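Local coordinates for protein Protease/Reverse transcriptase/ribonuclease H (PDB 7KSF) that copies RNA and DNA templates into DNA by reverse transcription, degrades the RNA of RNA-DNA hybrids, and probably processes viral polyprotein through an aspartic protease, at residues Ser31-Glu36 against Asn54-Thr59; Pro197-Pro202 against Val211-Glu216; Ala236-Gln241 against Leu366-Lys371; Asn444-Leu449 against Gly474-Met479. The protein carries 1 engineered substitution. One frame throughout, in Å; residues are numbered along the deposited sequence.

How the contacts relate
The four contacts follow one another along the chain without overlap. Contact 1 lies in the aspartic protease, between a loop and strand 52-62, about 50 Å from the chain's centre. Contact 2 joins the two strands of the hairpin 198-202/208-212 in the reverse transcriptase. Contact 3 ties the end of helix 231-237 to a distant loop. Contact 4 joins the loop before strand 454-460 to residues 474-479, at edge strand 477-484. Contacts 1 and 4 are farthest apart, with centres about 74 Å distant. Contacts 3 and 4 are closest, about 6 Å between nearest atoms, yet do not touch. Together they sample protease, reverse transcriptase and RNase H-like domain in turn; the RNase H proper follows.

Contact 1: residues Ser31-Glu36 against Asn54-Thr59; sequences SFLEDE and NVYYVT
L33 and E36 close on Y56 and V58 in the aspartic protease domain, a small, mostly beta fold of the retropepsin kind. Segment 31-36 belongs to the connection between strands 26-29 and 40-43. Segment 54-59 belongs to the long strand 52-62. Y56 is central. Its CG stands beside the backbone N (chi1 -44°), which sends the ring out toward the loop. L33 covers one face of that ring. Its CB makes a CH-pi contact, 4.0 Å from the centroid of the Y56 ring and 25° off the ring normal. The contact is offset toward the rim, where L33 CB is 3.7 Å from Y56 CE1. L33 CD1 extends it along CE1 and CD1 of the ring. E36 comes to Y56 from another direction. Its carbonyl oxygen lies at the ring edge, near the ring plane, and its CB meets CD2 of the ring at 3.7 Å. The E36 side chain then bends at chi2 (-57°). Its carboxylate forms a salt bridge with K11 through OE2, so the polar end is held from outside the two segments. The apolar part stays on the strand side. V58 also points inward, and both L33 and V58 touch I28 of strand 26-29. One methyl of V58 serves both loop residues: CG1 is 3.8 Å from E36 CG and 4.4 Å from L33 CD2.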
loop_
_atom_site.group_PDB
_atom_site.type_symbol
_atom_site.label_atom_id
_atom_site.label_comp_id
_atom_site.label_asym_id
_atom_site.label_seq_id
_atom_site.Cartn_x
_atom_site.Cartn_y
_atom_site.Cartn_z
ATOM N N SER A 31 -38.004 21.239 3.433
ATOM C CA SER A 31 -38.283 21.915 4.695
ATOM C C SER A 31 -38.621 23.393 4.527
ATOM O O SER A 31 -39.091 24.012 5.489
ATOM C CB SER A 31 -37.091 21.775 5.638
ATOM O OG SER A 31 -36.008 22.576 5.203
ATOM N N PHE A 32 -38.395 23.972 3.350
ATOM C CA PHE A 32 -38.705 25.374 3.112
ATOM C C PHE A 32 -40.068 25.589 2.472
ATOM O O PHE A 32 -40.559 26.723 2.469
ATOM C CB PHE A 32 -37.635 26.017 2.224
ATOM C CG PHE A 32 -36.284 26.096 2.865
ATOM C CD1 PHE A 32 -35.998 27.077 3.798
ATOM C CD2 PHE A 32 -35.292 25.193 2.523
ATOM C CE1 PHE A 32 -34.750 27.152 4.384
ATOM C CE2 PHE A 32 -34.045 25.262 3.103
ATOM C CZ PHE A 32 -33.773 26.243 4.035
ATOM N N LEU A 33 -40.690 24.544 1.930
ATOM C CA LEU A 33 -41.932 24.684 1.185
ATOM C C LEU A 33 -43.161 24.288 1.998
ATOM O O LEU A 33 -44.243 24.141 1.430
ATOM C CB LEU A 33 -41.862 23.857 -0.100
ATOM C CG LEU A 33 -40.621 24.123 -0.955
ATOM C CD1 LEU A 33 -40.695 23.323 -2.238
ATOM C CD2 LEU A 33 -40.472 25.607 -1.252
ATOM N N GLU A 34 -43.013 24.119 3.314
ATOM C CA GLU A 34 -44.163 23.783 4.147
ATOM C C GLU A 34 -45.051 25.001 4.368
ATOM O O GLU A 34 -46.267 24.943 4.153
ATOM C CB GLU A 34 -43.689 23.204 5.477
ATOM C CG GLU A 34 -42.892 21.919 5.334
ATOM C CD GLU A 34 -42.197 21.514 6.615
ATOM O OE1 GLU A 34 -42.220 22.301 7.588
ATOM O OE2 GLU A 34 -41.622 20.406 6.652
ATOM N N ASP A 35 -44.455 26.116 4.796
ATOM C CA ASP A 35 -45.224 27.330 5.044
ATOM C C ASP A 35 -45.834 27.894 3.768
ATOM O O ASP A 35 -46.904 28.513 3.816
ATOM C CB ASP A 35 -44.336 28.386 5.705
ATOM C CG ASP A 35 -43.590 27.850 6.910
ATOM O OD1 ASP A 35 -44.127 26.951 7.590
ATOM O OD2 ASP A 35 -42.466 28.330 7.176
ATOM N N GLU A 36 -45.173 27.704 2.629
ATOM C CA GLU A 36 -45.622 28.319 1.390
ATOM C C GLU A 36 -46.884 27.639 0.870
ATOM O O GLU A 36 -47.083 26.433 1.031
ATOM C CB GLU A 36 -44.521 28.257 0.331
ATOM C CG GLU A 36 -43.214 28.912 0.754
ATOM C CD GLU A 36 -43.382 30.366 1.156
ATOM O OE1 GLU A 36 -44.226 31.066 0.555
ATOM O OE2 GLU A 36 -42.668 30.810 2.079
ATOM N N ASN A 54 -47.071 19.268 -4.726
ATOM C CA ASN A 54 -47.508 20.656 -4.765
ATOM C C ASN A 54 -46.483 21.533 -5.479
ATOM O O ASN A 54 -45.281 21.259 -5.474
ATOM C CB ASN A 54 -47.742 21.189 -3.351
ATOM C CG ASN A 54 -48.949 20.562 -2.686
ATOM O OD1 ASN A 54 -49.450 19.530 -3.127
ATOM N ND2 ASN A 54 -49.422 21.186 -1.614
ATOM N N VAL A 55 -46.978 22.606 -6.087
ATOM C CA VAL A 55 -46.163 23.547 -6.846
ATOM C C VAL A 55 -46.286 24.922 -6.204
ATOM O O VAL A 55 -47.386 25.353 -5.847
ATOM C CB VAL A 55 -46.589 23.592 -8.329
ATOM C CG1 VAL A 55 -45.707 24.544 -9.107
ATOM C CG2 VAL A 55 -46.536 22.201 -8.941
ATOM N N TYR A 56 -45.150 25.607 -6.061
ATOM C CA TYR A 56 -45.121 26.913 -5.413
ATOM C C TYR A 56 -44.447 27.955 -6.297
ATOM O O TYR A 56 -44.181 27.705 -7.479
ATOM C CB TYR A 56 -44.392 26.835 -4.067
ATOM C CG TYR A 56 -44.756 25.645 -3.208
ATOM C CD1 TYR A 56 -44.146 24.410 -3.399
ATOM C CD2 TYR A 56 -45.688 25.761 -2.187
ATOM C CE1 TYR A 56 -44.467 23.324 -2.612
ATOM C CE2 TYR A 56 -46.015 24.677 -1.390
ATOM C CZ TYR A 56 -45.400 23.461 -1.608
ATOM O OH TYR A 56 -45.724 22.381 -0.818
ATOM N N TYR A 57 -44.161 29.125 -5.725
ATOM C CA TYR A 57 -43.431 30.180 -6.424
ATOM C C TYR A 57 -42.758 31.040 -5.364
ATOM O O TYR A 57 -43.425 31.837 -4.698
ATOM C CB TYR A 57 -44.364 31.005 -7.306
ATOM C CG TYR A 57 -43.665 31.900 -8.305
ATOM C CD1 TYR A 57 -43.233 31.408 -9.529
ATOM C CD2 TYR A 57 -43.453 33.245 -8.029
ATOM C CE1 TYR A 57 -42.596 32.227 -10.447
ATOM C CE2 TYR A 57 -42.822 34.073 -8.941
ATOM C CZ TYR A 57 -42.393 33.559 -10.149
ATOM O OH TYR A 57 -41.763 34.379 -11.060
ATOM N N VAL A 58 -41.444 30.870 -5.199
ATOM C CA VAL A 58 -40.700 31.495 -4.115
ATOM C C VAL A 58 -39.560 32.317 -4.705
ATOM O O VAL A 58 -39.187 32.172 -5.868
ATOM C CB VAL A 58 -40.154 30.460 -3.107
ATOM C CG1 VAL A 58 -41.296 29.734 -2.407
ATOM C CG2 VAL A 58 -39.224 29.471 -3.794
ATOM N N THR A 59 -39.001 33.187 -3.866
ATOM C CA THR A 59 -37.883 34.043 -4.230
ATOM C C THR A 59 -36.671 33.686 -3.384
ATOM O O THR A 59 -36.798 33.401 -2.187
ATOM C CB THR A 59 -38.237 35.520 -4.040
ATOM O OG1 THR A 59 -39.462 35.811 -4.725
ATOM C CG2 THR A 59 -37.134 36.411 -4.599
#

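Contact 2: residues Pro197-Pro202 against Val211-Glu216; sequences PVYPVP and VLDYRE
Y199 pairs with V211 through their backbones in an antiparallel beta hairpin. By sequence, this matches the fingers hairpin of retroviral reverse transcriptases. Y199 and V211 form a hydrogen-bonded pair. Y199 N donates to V211 O at 2.6 Å. V211 N returns a bond to Y199 O, modelled too short for its length to be trusted. V198 and L212 form the next, non-hydrogen-bonded pair. Past it, D213 N donates to P197 O at 3.0 Å with an N-H...O angle of 158°. The side chains divide between two faces. On one, V198 CB lies 4.0 Å from L212 CD2. On the other, V201 CG2 meets V211 CG2 at 3.7 Å, the two side chains crossing at about a right angle. Farther along this face, D213 CB sits at the edge of the Y199 ring, in its plane, 3.7 Å from CE2. The ring and the carboxylate planes are turned 69° apart. D213 CB lies between the Y199 edge and P197, and a chi1 of -171° swings the carboxylate out to R215. R215 NE makes a salt bridge to D213 OD1 at 2.7 Å, with a weak hydrogen bond to OD2. Further out, Q163 OE1 accepts a bond from V198 N, and L535 touches D213 and R215. W277 of strand 273-277 packs on L212 and Y214, and short helix 215-218 follows directly.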
loop_
_atom_site.group_PDB
_atom_site.type_symbol
_atom_site.label_atom_id
_atom_site.label_comp_id
_atom_site.label_asym_id
_atom_site.label_seq_id
_atom_site.Cartn_x
_atom_site.Cartn_y
_atom_site.Cartn_z
ATOM N N PRO A 197 -11.483 17.208 18.281
ATOM C CA PRO A 197 -10.092 17.630 18.097
ATOM C C PRO A 197 -9.600 17.290 16.701
ATOM O O PRO A 197 -9.995 16.286 16.104
ATOM C CB PRO A 197 -9.328 16.830 19.162
ATOM C CG PRO A 197 -10.369 16.353 20.118
ATOM C CD PRO A 197 -11.605 16.156 19.300
ATOM N N VAL A 198 -8.725 18.151 16.185
ATOM C CA VAL A 198 -8.125 17.982 14.869
ATOM C C VAL A 198 -6.614 17.894 15.037
ATOM O O VAL A 198 -6.026 18.628 15.839
ATOM C CB VAL A 198 -8.521 19.127 13.909
ATOM C CG1 VAL A 198 -8.056 20.472 14.447
ATOM C CG2 VAL A 198 -7.965 18.878 12.517
ATOM N N TYR A 199 -5.991 16.976 14.298
ATOM C CA TYR A 199 -4.560 16.740 14.379
ATOM C C TYR A 199 -3.940 16.771 12.990
ATOM O O TYR A 199 -4.557 16.309 12.022
ATOM C CB TYR A 199 -4.262 15.387 15.032
ATOM C CG TYR A 199 -4.674 15.297 16.477
ATOM C CD1 TYR A 199 -3.817 15.709 17.487
ATOM C CD2 TYR A 199 -5.918 14.799 16.837
ATOM C CE1 TYR A 199 -4.187 15.627 18.814
ATOM C CE2 TYR A 199 -6.298 14.713 18.160
ATOM C CZ TYR A 199 -5.430 15.129 19.146
ATOM O OH TYR A 199 -5.800 15.049 20.470
ATOM N N PRO A 200 -2.727 17.307 12.855
ATOM C CA PRO A 200 -2.046 17.271 11.558
ATOM C C PRO A 200 -0.954 16.215 11.487
ATOM O O PRO A 200 -0.204 16.024 12.449
ATOM C CB PRO A 200 -1.460 18.686 11.444
ATOM C CG PRO A 200 -1.313 19.161 12.892
ATOM C CD PRO A 200 -2.036 18.195 13.803
ATOM N N VAL A 201 -0.851 15.528 10.354
ATOM C CA VAL A 201 0.211 14.546 10.140
ATOM C C VAL A 201 0.878 14.833 8.800
ATOM O O VAL A 201 0.206 15.269 7.855
ATOM C CB VAL A 201 -0.329 13.109 10.209
ATOM C CG1 VAL A 201 -0.781 12.782 11.622
ATOM C CG2 VAL A 201 -1.471 12.914 9.223
ATOM N N PRO A 202 2.185 14.618 8.671
ATOM C CA PRO A 202 2.863 14.960 7.419
ATOM C C PRO A 202 2.556 13.959 6.313
ATOM O O PRO A 202 2.098 12.840 6.547
ATOM C CB PRO A 202 4.347 14.922 7.798
ATOM C CG PRO A 202 4.411 13.964 8.935
ATOM C CD PRO A 202 3.121 14.132 9.696
ATOM N N VAL A 211 -6.295 15.236 10.601
ATOM C CA VAL A 211 -6.892 14.022 11.147
ATOM C C VAL A 211 -7.838 14.417 12.271
ATOM O O VAL A 211 -7.473 15.208 13.147
ATOM C CB VAL A 211 -5.825 13.034 11.660
ATOM C CG1 VAL A 211 -6.487 11.847 12.339
ATOM C CG2 VAL A 211 -4.937 12.567 10.517
ATOM N N LEU A 212 -9.049 13.868 12.249
ATOM C CA LEU A 212 -10.050 14.147 13.268
ATOM C C LEU A 212 -10.072 13.027 14.300
ATOM O O LEU A 212 -9.898 11.850 13.962
ATOM C CB LEU A 212 -11.434 14.309 12.644
ATOM C CG LEU A 212 -11.600 15.554 11.776
ATOM C CD1 LEU A 212 -12.936 15.527 11.065
ATOM C CD2 LEU A 212 -11.470 16.813 12.618
ATOM N N ASP A 213 -10.293 13.400 15.559
ATOM C CA ASP A 213 -10.318 12.456 16.675
ATOM C C ASP A 213 -11.778 12.214 17.048
ATOM O O ASP A 213 -12.341 12.888 17.910
ATOM C CB ASP A 213 -9.513 12.999 17.849
ATOM C CG ASP A 213 -9.326 11.977 18.946
ATOM O OD1 ASP A 213 -9.347 10.772 18.631
ATOM O OD2 ASP A 213 -9.152 12.376 20.117
ATOM N N TYR A 214 -12.389 11.224 16.394
ATOM C CA TYR A 214 -13.816 10.964 16.512
ATOM C C TYR A 214 -14.152 9.861 17.506
ATOM O O TYR A 214 -15.313 9.450 17.587
ATOM C CB TYR A 214 -14.398 10.615 15.140
ATOM C CG TYR A 214 -14.835 11.816 14.339
ATOM C CD1 TYR A 214 -15.426 12.908 14.962
ATOM C CD2 TYR A 214 -14.660 11.861 12.965
ATOM C CE1 TYR A 214 -15.832 14.006 14.237
ATOM C CE2 TYR A 214 -15.062 12.956 12.231
ATOM C CZ TYR A 214 -15.645 14.026 12.872
ATOM O OH TYR A 214 -16.047 15.122 12.148
ATOM N N ARG A 215 -13.172 9.372 18.271
ATOM C CA ARG A 215 -13.448 8.294 19.212
ATOM C C ARG A 215 -14.340 8.742 20.362
ATOM O O ARG A 215 -14.880 7.890 21.075
ATOM C CB ARG A 215 -12.139 7.712 19.751
ATOM C CG ARG A 215 -11.149 8.739 20.269
ATOM C CD ARG A 215 -9.759 8.130 20.423
ATOM N NE ARG A 215 -8.737 9.142 20.684
ATOM C CZ ARG A 215 -7.431 8.897 20.708
ATOM N NH1 ARG A 215 -6.982 7.669 20.482
ATOM N NH2 ARG A 215 -6.571 9.878 20.953
ATOM N N GLU A 216 -14.507 10.051 20.560
ATOM C CA GLU A 216 -15.435 10.535 21.573
ATOM C C GLU A 216 -16.879 10.428 21.101
ATOM O O GLU A 216 -17.780 10.168 21.906
ATOM C CB GLU A 216 -15.101 11.981 21.948
ATOM C CG GLU A 216 -13.791 12.121 22.698
ATOM C CD GLU A 216 -13.793 11.351 24.004
ATOM O OE1 GLU A 216 -14.851 11.299 24.666
ATOM O OE2 GLU A 216 -12.736 10.788 24.364
#

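Contact 3: residues Ala236-Gln241 against Leu366-Lys371; sequences ATIVRQ and LTDTFK
A236 and I238 receive the side chain of L366, which crosses from a loop far along the sequence. A236 lies on helix 231-237 in the reverse transcriptase. Its carbonyl oxygen faces L366 CD2. L366 has CG anti to the backbone N (chi1 -173°), and this brings the branch against the first segment. There L366 CG also meets the carbonyl oxygen of I238, at 3.4 Å. The CG1 of I238 lies between its backbone N and carbonyl carbon (chi1 63°), and from there CG1 and CD1 reach the second segment. I238 CG1 comes to L366 O, while CD1 meets D368 OD2 at 3.3 Å. The I238 and D368 side chains cross at about a right angle. Beyond V239, R240 sends a chain bent at chi2 and chi3 along the second segment. Its NH2 is 3.5 Å from T367 O, which lies oblique to the guanidinium plane and is not hydrogen-bonded to it. The CA of D368 lies over one face of the guanidinium. The firmer hold on R240 is a hydrogen bond from NE to G365 O, just before L366. After Q241 the chain enters strand 243-249. Farther along the loop, F370 touches L481 and V484 of strand 477-484 in the RNase H-like domain. No hydrogen bond joins the two segments directly. They meet mainly through carbon against carbonyl and carboxylate oxygen. R240 NH1 and D368 OD2, 5.3 Å apart, may add a mild electrostatic attraction.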
loop_
_atom_site.group_PDB
_atom_site.type_symbol
_atom_site.label_atom_id
_atom_site.label_comp_id
_atom_site.label_asym_id
_atom_site.label_seq_id
_atom_site.Cartn_x
_atom_site.Cartn_y
_atom_site.Cartn_z
ATOM N N ALA A 236 -11.161 -14.667 2.132
ATOM C CA ALA A 236 -11.439 -16.086 1.933
ATOM C C ALA A 236 -12.180 -16.333 0.623
ATOM O O ALA A 236 -11.913 -17.324 -0.064
ATOM C CB ALA A 236 -12.245 -16.630 3.114
ATOM N N THR A 237 -13.095 -15.441 0.256
ATOM C CA THR A 237 -13.933 -15.610 -0.923
ATOM C C THR A 237 -13.304 -15.074 -2.201
ATOM O O THR A 237 -13.939 -15.138 -3.256
ATOM C CB THR A 237 -15.288 -14.921 -0.711
ATOM O OG1 THR A 237 -15.071 -13.555 -0.352
ATOM C CG2 THR A 237 -16.068 -15.604 0.393
ATOM N N ILE A 238 -12.085 -14.533 -2.126
ATOM C CA ILE A 238 -11.464 -13.925 -3.298
ATOM C C ILE A 238 -11.275 -14.974 -4.392
ATOM O O ILE A 238 -11.329 -16.186 -4.154
ATOM C CB ILE A 238 -10.121 -13.272 -2.946
ATOM C CG1 ILE A 238 -9.143 -14.339 -2.448
ATOM C CG2 ILE A 238 -10.316 -12.191 -1.906
ATOM C CD1 ILE A 238 -7.782 -13.814 -2.118
ATOM N N VAL A 239 -11.067 -14.488 -5.616
ATOM C CA VAL A 239 -10.832 -15.335 -6.782
ATOM C C VAL A 239 -9.676 -14.721 -7.558
ATOM O O VAL A 239 -9.847 -13.687 -8.211
ATOM C CB VAL A 239 -12.069 -15.465 -7.686
ATOM C CG1 VAL A 239 -11.729 -16.295 -8.929
ATOM C CG2 VAL A 239 -13.229 -16.085 -6.935
ATOM N N ARG A 240 -8.516 -15.382 -7.530
ATOM C CA ARG A 240 -7.319 -14.871 -8.254
ATOM C C ARG A 240 -7.291 -15.440 -9.678
ATOM O O ARG A 240 -7.083 -16.661 -9.821
ATOM C CB ARG A 240 -6.040 -15.236 -7.495
ATOM C CG ARG A 240 -5.284 -14.040 -6.939
ATOM C CD ARG A 240 -4.708 -14.305 -5.561
ATOM N NE ARG A 240 -4.538 -15.728 -5.296
ATOM C CZ ARG A 240 -3.457 -16.265 -4.742
ATOM N NH1 ARG A 240 -2.440 -15.495 -4.389
ATOM N NH2 ARG A 240 -3.397 -17.569 -4.541
ATOM N N GLN A 241 -7.497 -14.584 -10.689
ATOM C CA GLN A 241 -7.471 -15.010 -12.083
ATOM C C GLN A 241 -6.192 -14.531 -12.762
ATOM O O GLN A 241 -5.173 -14.315 -12.097
ATOM C CB GLN A 241 -8.700 -14.495 -12.828
ATOM C CG GLN A 241 -10.031 -14.907 -12.206
ATOM C CD GLN A 241 -10.591 -16.191 -12.793
ATOM O OE1 GLN A 241 -11.130 -16.194 -13.899
ATOM N NE2 GLN A 241 -10.463 -17.291 -12.055
ATOM N N LEU A 366 -7.526 -19.342 -4.713
ATOM C CA LEU A 366 -8.634 -18.809 -3.928
ATOM C C LEU A 366 -8.177 -18.427 -2.524
ATOM O O LEU A 366 -8.648 -17.437 -1.956
ATOM C CB LEU A 366 -9.774 -19.825 -3.875
ATOM C CG LEU A 366 -11.103 -19.404 -3.242
ATOM C CD1 LEU A 366 -12.266 -20.062 -3.963
ATOM C CD2 LEU A 366 -11.132 -19.762 -1.766
ATOM N N THR A 367 -7.249 -19.194 -1.958
ATOM C CA THR A 367 -6.683 -18.927 -0.645
ATOM C C THR A 367 -5.234 -18.482 -0.791
ATOM O O THR A 367 -4.470 -19.072 -1.562
ATOM C CB THR A 367 -6.754 -20.170 0.248
ATOM O OG1 THR A 367 -8.118 -20.590 0.367
ATOM C CG2 THR A 367 -6.189 -19.876 1.635
ATOM N N ASP A 368 -4.861 -17.442 -0.048
ATOM C CA ASP A 368 -3.501 -16.931 -0.113
ATOM C C ASP A 368 -2.509 -17.973 0.383
ATOM O O ASP A 368 -2.754 -18.670 1.372
ATOM C CB ASP A 368 -3.377 -15.654 0.716
ATOM C CG ASP A 368 -4.424 -14.627 0.356
ATOM O OD1 ASP A 368 -4.143 -13.418 0.482
ATOM O OD2 ASP A 368 -5.528 -15.032 -0.057
ATOM N N THR A 369 -1.382 -18.077 -0.315
ATOM C CA THR A 369 -0.301 -18.967 0.068
ATOM C C THR A 369 0.943 -18.145 0.373
ATOM O O THR A 369 1.193 -17.114 -0.264
ATOM C CB THR A 369 -0.001 -19.988 -1.029
ATOM O OG1 THR A 369 0.328 -19.306 -2.247
ATOM C CG2 THR A 369 -1.212 -20.876 -1.266
ATOM N N PHE A 370 1.718 -18.602 1.353
ATOM C CA PHE A 370 2.940 -17.919 1.738
ATOM C C PHE A 370 3.916 -18.940 2.300
ATOM O O PHE A 370 3.516 -19.992 2.808
ATOM C CB PHE A 370 2.669 -16.812 2.762
ATOM C CG PHE A 370 3.827 -15.881 2.961
ATOM C CD1 PHE A 370 3.984 -14.772 2.148
ATOM C CD2 PHE A 370 4.764 -16.116 3.951
ATOM C CE1 PHE A 370 5.052 -13.912 2.322
ATOM C CE2 PHE A 370 5.833 -15.265 4.126
ATOM C CZ PHE A 370 5.979 -14.158 3.312
ATOM N N LYS A 371 5.204 -18.614 2.201
ATOM C CA LYS A 371 6.259 -19.510 2.656
ATOM C C LYS A 371 6.161 -19.747 4.159
ATOM O O LYS A 371 6.182 -18.799 4.952
ATOM C CB LYS A 371 7.624 -18.925 2.301
#

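Contact 4: residues Asn444-Leu449 against Gly474-Met479; sequences NLEERL and GKKPIM
E446 grips the segment 474-479 with both its backbone and its carboxylate. K476 N donates to E446 OE1 at 3.0 Å, meeting the oxygen nearly along its C-O bond. E446 N donates to P477 O, also at 3.0 Å, with an N-H...O angle of 156°. This donor sits above the carbonyl plane. A chi1 of -156° and an extended chain carry the E446 carboxylate to the turn. There OE2 lies near G474 CA and takes a hydrogen bond from N471 ND2. P477 O also receives L445 CA, and I478 CA approaches E446 O, each at 3.5 Å. Around these lies the packing. L445 CB rests on I478 O at 3.6 Å. I478 CG2 faces R448 N, and its CD1 meets R448 CD at 3.6 Å, near the plane of the guanidinium at its edge. K476 lays its CB and CD beside N444 O. The join ties the loop before strand 454-460 to residues 474-479, where the chain turns a corner at I478 on edge strand 477-484, in the RNase H-like fold. E446 OE1 also lies 2.9 Å from K476 O, a second acceptor, which is probably unfavourable. The two N-H donors would offset this and are consistent with an ionised E446.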
loop_
_atom_site.group_PDB
_atom_site.type_symbol
_atom_site.label_atom_id
_atom_site.label_comp_id
_atom_site.label_asym_id
_atom_site.label_seq_id
_atom_site.Cartn_x
_atom_site.Cartn_y
_atom_site.Cartn_z
ATOM N N ASN A 444 10.457 -31.637 13.388
ATOM C CA ASN A 444 10.068 -30.765 14.531
ATOM C C ASN A 444 8.643 -30.231 14.338
ATOM O O ASN A 444 8.061 -29.752 15.330
ATOM C CB ASN A 444 11.067 -29.623 14.740
ATOM C CG ASN A 444 12.507 -30.065 14.592
ATOM O OD1 ASN A 444 12.801 -31.259 14.611
ATOM N ND2 ASN A 444 13.412 -29.112 14.445
ATOM N N LEU A 445 8.104 -30.305 13.114
ATOM C CA LEU A 445 6.762 -29.806 12.853
ATOM C C LEU A 445 5.735 -30.815 13.351
ATOM O O LEU A 445 5.761 -31.986 12.959
ATOM C CB LEU A 445 6.574 -29.536 11.361
ATOM C CG LEU A 445 7.522 -28.527 10.711
ATOM C CD1 LEU A 445 7.120 -28.244 9.266
ATOM C CD2 LEU A 445 7.583 -27.237 11.513
ATOM N N GLU A 446 5.000 -30.290 14.301
ATOM C CA GLU A 446 3.910 -31.120 14.778
ATOM C C GLU A 446 2.777 -31.131 13.752
ATOM O O GLU A 446 2.801 -30.408 12.753
ATOM C CB GLU A 446 3.422 -30.611 16.134
ATOM C CG GLU A 446 2.728 -31.644 17.005
ATOM C CD GLU A 446 2.552 -31.163 18.431
ATOM O OE1 GLU A 446 3.568 -30.811 19.065
ATOM O OE2 GLU A 446 1.402 -31.118 18.910
ATOM N N GLU A 447 1.780 -31.976 13.999
ATOM C CA GLU A 447 0.601 -32.059 13.147
ATOM C C GLU A 447 -0.563 -31.307 13.782
ATOM O O GLU A 447 -0.729 -31.295 15.003
ATOM C CB GLU A 447 0.212 -33.518 12.888
ATOM C CG GLU A 447 1.078 -34.244 11.861
ATOM C CD GLU A 447 0.659 -33.967 10.425
ATOM O OE1 GLU A 447 -0.161 -33.051 10.207
ATOM O OE2 GLU A 447 1.144 -34.673 9.517
ATOM N N ARG A 448 -1.373 -30.680 12.929
ATOM C CA ARG A 448 -2.532 -29.931 13.397
ATOM C C ARG A 448 -3.619 -30.889 13.876
ATOM O O ARG A 448 -3.954 -31.859 13.188
ATOM C CB ARG A 448 -3.061 -29.032 12.279
ATOM C CG ARG A 448 -4.433 -28.406 12.535
ATOM C CD ARG A 448 -4.422 -27.477 13.741
ATOM N NE ARG A 448 -5.742 -26.910 14.002
ATOM C CZ ARG A 448 -6.039 -26.174 15.068
ATOM N NH1 ARG A 448 -5.109 -25.919 15.977
ATOM N NH2 ARG A 448 -7.266 -25.698 15.228
ATOM N N LEU A 449 -4.165 -30.622 15.059
ATOM C CA LEU A 449 -5.195 -31.472 15.645
ATOM C C LEU A 449 -6.530 -30.747 15.631
ATOM O O LEU A 449 -6.647 -29.665 16.220
ATOM C CB LEU A 449 -4.821 -31.869 17.072
ATOM C CG LEU A 449 -3.428 -32.476 17.239
ATOM C CD1 LEU A 449 -3.180 -32.862 18.687
ATOM C CD2 LEU A 449 -3.251 -33.675 16.320
ATOM N N GLY A 474 0.464 -29.099 22.575
ATOM C CA GLY A 474 1.654 -29.633 21.945
ATOM C C GLY A 474 2.896 -28.827 22.275
ATOM O O GLY A 474 2.855 -27.609 22.447
ATOM N N LYS A 475 4.024 -29.533 22.376
ATOM C CA LYS A 475 5.295 -28.871 22.639
ATOM C C LYS A 475 5.936 -28.354 21.357
ATOM O O LYS A 475 6.697 -27.382 21.395
ATOM C CB LYS A 475 6.247 -29.836 23.345
ATOM C CG LYS A 475 5.547 -30.943 24.126
ATOM C CD LYS A 475 4.870 -30.419 25.385
ATOM C CE LYS A 475 4.209 -31.547 26.164
ATOM N NZ LYS A 475 3.513 -31.037 27.377
ATOM N N LYS A 476 5.637 -28.991 20.206
ATOM C CA LYS A 476 6.139 -28.598 18.899
ATOM C C LYS A 476 5.114 -27.743 18.167
ATOM O O LYS A 476 3.908 -27.999 18.260
ATOM C CB LYS A 476 6.459 -29.826 18.049
ATOM C CG LYS A 476 7.382 -30.827 18.713
ATOM C CD LYS A 476 7.642 -32.011 17.796
ATOM C CE LYS A 476 8.525 -33.049 18.464
ATOM N NZ LYS A 476 8.765 -34.221 17.579
ATOM N N PRO A 477 5.565 -26.721 17.438
ATOM C CA PRO A 477 4.636 -25.922 16.631
ATOM C C PRO A 477 4.277 -26.638 15.340
ATOM O O PRO A 477 5.105 -27.321 14.735
ATOM C CB PRO A 477 5.425 -24.635 16.347
ATOM C CG PRO A 477 6.612 -24.684 17.267
ATOM C CD PRO A 477 6.906 -26.126 17.476
ATOM N N ILE A 478 3.018 -26.478 14.929
ATOM C CA ILE A 478 2.572 -27.064 13.669
ATOM C C ILE A 478 3.365 -26.484 12.509
ATOM O O ILE A 478 3.810 -27.211 11.614
ATOM C CB ILE A 478 1.059 -26.841 13.486
ATOM C CG1 ILE A 478 0.312 -27.219 14.764
ATOM C CG2 ILE A 478 0.543 -27.641 12.298
ATOM C CD1 ILE A 478 -1.092 -26.671 14.834
ATOM N N MET A 479 3.565 -25.168 12.514
ATOM C CA MET A 479 4.268 -24.482 11.438
ATOM C C MET A 479 4.603 -23.052 11.837
ATOM O O MET A 479 3.734 -22.305 12.297
ATOM C CB MET A 479 3.427 -24.484 10.162
ATOM C CG MET A 479 1.970 -24.136 10.401
ATOM S SD MET A 479 1.221 -23.284 9.007
ATOM C CE MET A 479 2.184 -21.773 8.990
#